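PDB 4EVS: putative ABC transporter subunit, substrate-binding component from Rhodopseudomonas palustris, which binds 4-hydroxybenzoate and probably delivers such lignin-derived benzoate compounds to an ABC-type membrane transporter as its solute-binding component. Local coordinates for residues F121-N126 with T230-T235; Y80-A85 with Y149-D154. One frame throughout, in Å; residues are numbered along the deposited sequence.

Contact 1: F121-N126 with T230-T235; sequences FTMFQN and TGDVVT. With PHB (p-hydroxybenzoic acid), chain I.
Thr230 meets Met123, present as selenomethionine, and Asn126, at the point where the end of strand 226-230 comes up against helix 123-136. The Met123 chain bends at chi2 and chi3, both near -50°. This folds its methyl round to Thr230, with CE 3.7 Å from OG1, and the two side chains cross at about a right angle. The methyl CG2 of Thr230 also rests against CB of Asn126, at 4.0 Å. The hydroxyl OG1 of Thr230 gives its proton to OD2 of Asp232, 2.7 Å away, on the lone pair turned away from the other carboxylate oxygen. Gly231 opens the short 3-10 turn that brings Asp232 to the pocket. At Asp232 the two carboxylate oxygens divide the work. OD2 takes a second bond from a water at 2.8 Å, and that water in turn accepts from ND2 of Asn126 at 3.0 Å. OD1 accepts the phenol hydroxyl O4 of 4-hydroxybenzoate in a short bond of 2.6 Å, and Tyr253 also bonds to it. The Phe121 ring comes in beside this oxygen, CZ 3.4 Å from OD1, its plane 44° from the carboxylate. With chi1 at 56°, CG sits between the backbone N and the carbonyl carbon, which points the ring toward Asp232; C5 of the ligand lies at the edge of this ring. Next along the chain, Thr122 and Gln125 form a capping box at the start of helix 123-136. Each backbone N bonds to the other's side chain. Val233 closes the 3-10 turn with a backbone bond from its N to Thr230 O. The carboxylate is thus buried with four polar partners here, from Thr230, the water, Tyr253 and the ligand. These would probably stabilise its negative charge, consistent with its role as acceptor for the para hydroxyl.

Contact 2: Y80-A85 with Y149-D154; sequences YFTPNA and YGPGID. With PHB (p-hydroxybenzoic acid), chain I; SO4 (sulfate ion), chain E.
Tyr149 and Thr82 meet mainly through the ligand: both hold the carboxylate of 4-hydroxybenzoate, while the direct touches between the segments are apolar or loose. O1' takes two bonds, one from Tyr149 OH at 2.7 Å and one from the backbone N of Thr82 at 2.8 Å, nearly straight at 167°. The other oxygen, O2', accepts from Thr82 OG1 at 2.6 Å. A chi1 of -77° turns that hydroxyl to the carboxylate, with CG2 on the sulfate side. This is the cleft of a periplasmic binding protein, with the N-termini of helices 82-88 and 150-165 meeting across it. Both helix starts would probably favour an anion. A sulfate ion, probably from the crystallisation liquor, sits at the start of helix 150-165, bonded by Gly150 N to O3 at 2.9 Å. Pro83 CD meets the edge of the Tyr149 ring, 3.7 Å from CE2. Pro151 CD lies over the centre of one face of the Tyr149 ring. Phe81 presents its edge to Tyr149 OH. A phenylalanine in place of Tyr149 would probably cost O1' one of its two bonds here. Tyr80 offers a ring face to the ligand, CZ 3.6 Å from C3.

Overall arrangement
Both contacts are buried and close on the same ligand from its two ends. The centre of contact 1 is about 6 Å from the centre of the chain, that of contact 2 about 11 Å. In contact 1 the carboxylate of Asp232 receives the phenol hydroxyl, while a water joins that carboxylate to Asn126 behind it. Contact 2 serves the carboxylate end with hydroxyl and backbone donors, and it lies nearer the surface, where Pro83 and Tyr149 are partly exposed and a sulfate enters. The contacts share no helix or strand, yet they touch: helix 123-136 packs on helix 150-165, with Met123 CG 3.3 Å from Pro151 O. Their segments alternate along the chain.

Contact 1: F121-N126 with T230-T235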
# COMPACT_ATOMS: atom_id res chain seq x y z
N PHE A 121 2.76 3.96 0.26
CA PHE A 121 3.19 3.88 1.65
C PHE A 121 4.46 3.05 1.68
O PHE A 121 4.81 2.42 0.67
CB PHE A 121 2.14 3.21 2.53
CG PHE A 121 1.74 1.84 2.07
CD1 PHE A 121 0.77 1.70 1.09
CD2 PHE A 121 2.25 0.69 2.68
CE1 PHE A 121 0.39 0.46 0.62
CE2 PHE A 121 1.88 -0.57 2.24
CZ PHE A 121 0.92 -0.68 1.22
N THR A 122 5.19 3.10 2.79
CA THR A 122 6.22 2.07 3.04
C THR A 122 5.90 1.28 4.29
O THR A 122 5.13 1.69 5.16
CB THR A 122 7.67 2.62 3.15
OG1 THR A 122 7.89 3.24 4.44
CG2 THR A 122 7.98 3.61 2.02
N MSE A 123 6.53 0.13 4.37
CA MSE A 123 6.36 -0.72 5.51
C MSE A 123 6.87 -0.07 6.80
O MSE A 123 6.22 -0.11 7.83
CB MSE A 123 7.03 -2.07 5.27
CG MSE A 123 6.45 -2.82 4.10
SE MSE A 123 4.50 -3.05 4.08
CE MSE A 123 4.29 -3.82 5.81
N PHE A 124 8.07 0.49 6.75
CA PHE A 124 8.60 1.21 7.92
C PHE A 124 7.67 2.33 8.34
O PHE A 124 7.44 2.55 9.52
CB PHE A 124 9.99 1.84 7.63
CG PHE A 124 11.14 1.00 8.01
CD1 PHE A 124 11.58 -0.01 7.18
CD2 PHE A 124 11.87 1.28 9.14
CE1 PHE A 124 12.64 -0.79 7.49
CE2 PHE A 124 12.96 0.52 9.47
CZ PHE A 124 13.38 -0.49 8.62
N GLN A 125 7.13 3.05 7.35
CA GLN A 125 6.24 4.17 7.64
C GLN A 125 5.05 3.74 8.50
O GLN A 125 4.71 4.43 9.46
CB GLN A 125 5.80 4.79 6.32
CG GLN A 125 4.93 6.06 6.38
CD GLN A 125 4.69 6.58 5.01
OE1 GLN A 125 4.32 5.82 4.10
NE2 GLN A 125 4.88 7.87 4.83
N ASN A 126 4.39 2.63 8.11
CA ASN A 126 3.26 2.12 8.90
C ASN A 126 3.62 1.32 10.14
O ASN A 126 2.87 1.31 11.11
CB ASN A 126 2.29 1.31 8.00
CG ASN A 126 1.49 2.17 7.07
OD1 ASN A 126 1.01 3.24 7.48
ND2 ASN A 126 1.25 1.68 5.82
N THR A 230 -0.10 -4.19 10.04
CA THR A 230 -0.36 -3.07 9.16
C THR A 230 -1.72 -3.30 8.47
O THR A 230 -2.26 -4.40 8.46
CB THR A 230 0.78 -2.92 8.16
OG1 THR A 230 0.93 -4.14 7.42
CG2 THR A 230 2.07 -2.60 8.92
N GLY A 231 -2.26 -2.24 7.88
CA GLY A 231 -3.61 -2.29 7.30
C GLY A 231 -3.74 -3.20 6.10
O GLY A 231 -4.84 -3.56 5.70
N ASP A 232 -2.60 -3.65 5.56
CA ASP A 232 -2.56 -4.72 4.56
C ASP A 232 -3.34 -5.96 4.96
O ASP A 232 -3.88 -6.68 4.09
CB ASP A 232 -1.09 -5.10 4.30
CG ASP A 232 -0.27 -3.90 3.97
OD1 ASP A 232 -0.29 -3.46 2.81
OD2 ASP A 232 0.33 -3.34 4.91
N VAL A 233 -3.41 -6.19 6.26
CA VAL A 233 -3.91 -7.44 6.80
C VAL A 233 -5.46 -7.42 6.97
O VAL A 233 -6.07 -8.47 7.16
CB VAL A 233 -3.15 -7.81 8.09
CG1 VAL A 233 -3.65 -9.13 8.69
CG2 VAL A 233 -1.65 -7.91 7.78
N VAL A 234 -6.07 -6.23 6.85
CA VAL A 234 -7.51 -6.06 7.14
C VAL A 234 -8.15 -5.11 6.13
O VAL A 234 -8.98 -4.26 6.46
CB VAL A 234 -7.73 -5.55 8.59
CG1 VAL A 234 -7.47 -6.66 9.62
CG2 VAL A 234 -6.92 -4.30 8.87
N THR A 235 -7.80 -5.30 4.86
CA THR A 235 -8.37 -4.46 3.82
C THR A 235 -9.92 -4.60 3.81
O THR A 235 -10.48 -5.67 4.08
CB THR A 235 -7.78 -4.70 2.45
OG1 THR A 235 -8.03 -6.04 2.03
CG2 THR A 235 -6.30 -4.34 2.38
C1' PHB I . 4.67 -5.31 -1.67
O1' PHB I . 4.99 -6.36 -2.29
O2' PHB I . 5.45 -4.32 -1.51
C1 PHB I . 3.32 -5.28 -1.02
C2 PHB I . 2.29 -6.03 -1.51
C3 PHB I . 1.06 -6.02 -0.86
C4 PHB I . 0.82 -5.19 0.23
C5 PHB I . 1.86 -4.38 0.69
C6 PHB I . 3.10 -4.45 0.06
O4 PHB I . -0.40 -5.20 0.83
O HOH W 1 2.07 -1.21 5.52

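Contact 2: Y80-A85 with Y149-D154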
# COMPACT_ATOMS: atom_id res chain seq x y z
N TYR A 80 1.99 -3.67 -7.82
CA TYR A 80 1.45 -4.13 -6.57
C TYR A 80 2.59 -4.69 -5.71
O TYR A 80 2.70 -4.36 -4.54
CB TYR A 80 0.37 -5.17 -6.79
CG TYR A 80 -0.36 -5.55 -5.51
CD1 TYR A 80 -1.07 -4.59 -4.79
CD2 TYR A 80 -0.35 -6.84 -5.01
CE1 TYR A 80 -1.76 -4.90 -3.67
CE2 TYR A 80 -1.03 -7.15 -3.85
CZ TYR A 80 -1.73 -6.17 -3.16
OH TYR A 80 -2.41 -6.45 -1.97
N PHE A 81 3.45 -5.52 -6.30
CA PHE A 81 4.47 -6.26 -5.55
C PHE A 81 5.87 -5.66 -5.64
O PHE A 81 6.34 -5.28 -6.75
CB PHE A 81 4.54 -7.70 -6.06
CG PHE A 81 3.32 -8.53 -5.69
CD1 PHE A 81 3.11 -8.92 -4.37
CD2 PHE A 81 2.40 -8.96 -6.67
CE1 PHE A 81 1.98 -9.68 -4.04
CE2 PHE A 81 1.31 -9.69 -6.32
CZ PHE A 81 1.13 -10.10 -5.01
N THR A 82 6.56 -5.61 -4.51
CA THR A 82 7.92 -5.11 -4.44
C THR A 82 8.87 -5.69 -5.51
O THR A 82 9.53 -4.93 -6.19
CB THR A 82 8.50 -5.28 -3.05
OG1 THR A 82 7.96 -4.28 -2.20
CG2 THR A 82 10.01 -5.15 -3.06
N PRO A 83 8.92 -7.01 -5.67
CA PRO A 83 9.89 -7.53 -6.65
C PRO A 83 9.61 -7.12 -8.10
O PRO A 83 10.52 -7.04 -8.93
CB PRO A 83 9.81 -9.05 -6.46
CG PRO A 83 8.60 -9.29 -5.65
CD PRO A 83 8.36 -8.07 -4.82
N ASN A 84 8.34 -6.89 -8.41
CA ASN A 84 7.95 -6.42 -9.74
C ASN A 84 8.41 -4.98 -9.95
O ASN A 84 8.93 -4.63 -11.03
CB ASN A 84 6.46 -6.62 -9.89
CG ASN A 84 6.06 -8.13 -9.97
OD1 ASN A 84 6.88 -8.97 -10.35
ND2 ASN A 84 4.79 -8.45 -9.62
N ALA A 85 8.22 -4.14 -8.91
CA ALA A 85 8.68 -2.75 -9.01
C ALA A 85 10.20 -2.70 -9.14
O ALA A 85 10.72 -1.89 -9.90
CB ALA A 85 8.21 -1.92 -7.83
N TYR A 149 9.82 -11.82 2.11
CA TYR A 149 10.32 -11.04 0.99
C TYR A 149 10.40 -9.56 1.42
O TYR A 149 10.12 -9.23 2.57
CB TYR A 149 9.50 -11.27 -0.30
CG TYR A 149 8.18 -10.55 -0.44
CD1 TYR A 149 7.19 -10.68 0.50
CD2 TYR A 149 7.90 -9.80 -1.58
CE1 TYR A 149 5.97 -10.03 0.39
CE2 TYR A 149 6.65 -9.14 -1.73
CZ TYR A 149 5.71 -9.26 -0.74
OH TYR A 149 4.53 -8.60 -0.83
N GLY A 150 10.84 -8.70 0.51
CA GLY A 150 11.19 -7.35 0.83
C GLY A 150 10.37 -6.63 1.88
O GLY A 150 10.93 -6.17 2.88
N PRO A 151 9.05 -6.52 1.67
CA PRO A 151 8.28 -5.66 2.59
C PRO A 151 8.09 -6.33 3.96
O PRO A 151 7.98 -5.64 4.98
CB PRO A 151 6.97 -5.42 1.83
CG PRO A 151 6.86 -6.61 0.88
CD PRO A 151 8.27 -6.89 0.47
N GLY A 152 8.03 -7.66 3.98
CA GLY A 152 7.95 -8.41 5.21
C GLY A 152 9.20 -8.22 6.04
O GLY A 152 9.15 -7.98 7.27
N ILE A 153 10.35 -8.31 5.36
CA ILE A 153 11.63 -8.09 6.06
C ILE A 153 11.71 -6.68 6.62
O ILE A 153 12.15 -6.47 7.75
CB ILE A 153 12.82 -8.50 5.16
CG1 ILE A 153 12.77 -10.02 4.88
CG2 ILE A 153 14.14 -8.05 5.76
CD1 ILE A 153 13.55 -10.49 3.69
N ASP A 154 11.30 -5.68 5.83
CA ASP A 154 11.29 -4.30 6.34
C ASP A 154 10.41 -4.21 7.61
O ASP A 154 10.79 -3.61 8.61
CB ASP A 154 10.69 -3.35 5.32
CG ASP A 154 11.67 -2.81 4.25
OD1 ASP A 154 12.86 -3.14 4.20
OD2 ASP A 154 11.18 -1.98 3.42
C1' PHB I . 4.67 -5.31 -1.67
O1' PHB I . 4.99 -6.36 -2.29
O2' PHB I . 5.45 -4.32 -1.51
C1 PHB I . 3.32 -5.28 -1.02
C2 PHB I . 2.29 -6.03 -1.51
C3 PHB I . 1.06 -6.02 -0.86
C4 PHB I . 0.82 -5.19 0.23
C5 PHB I . 1.86 -4.38 0.69
C6 PHB I . 3.10 -4.45 0.06
O4 PHB I . -0.40 -5.20 0.83
S SO4 E . 11.98 -8.94 -2.96
O1 SO4 E . 12.03 -10.32 -3.53
O2 SO4 E . 12.99 -8.89 -1.94
O3 SO4 E . 10.75 -8.69 -2.34
O4 SO4 E . 12.22 -7.93 -4.04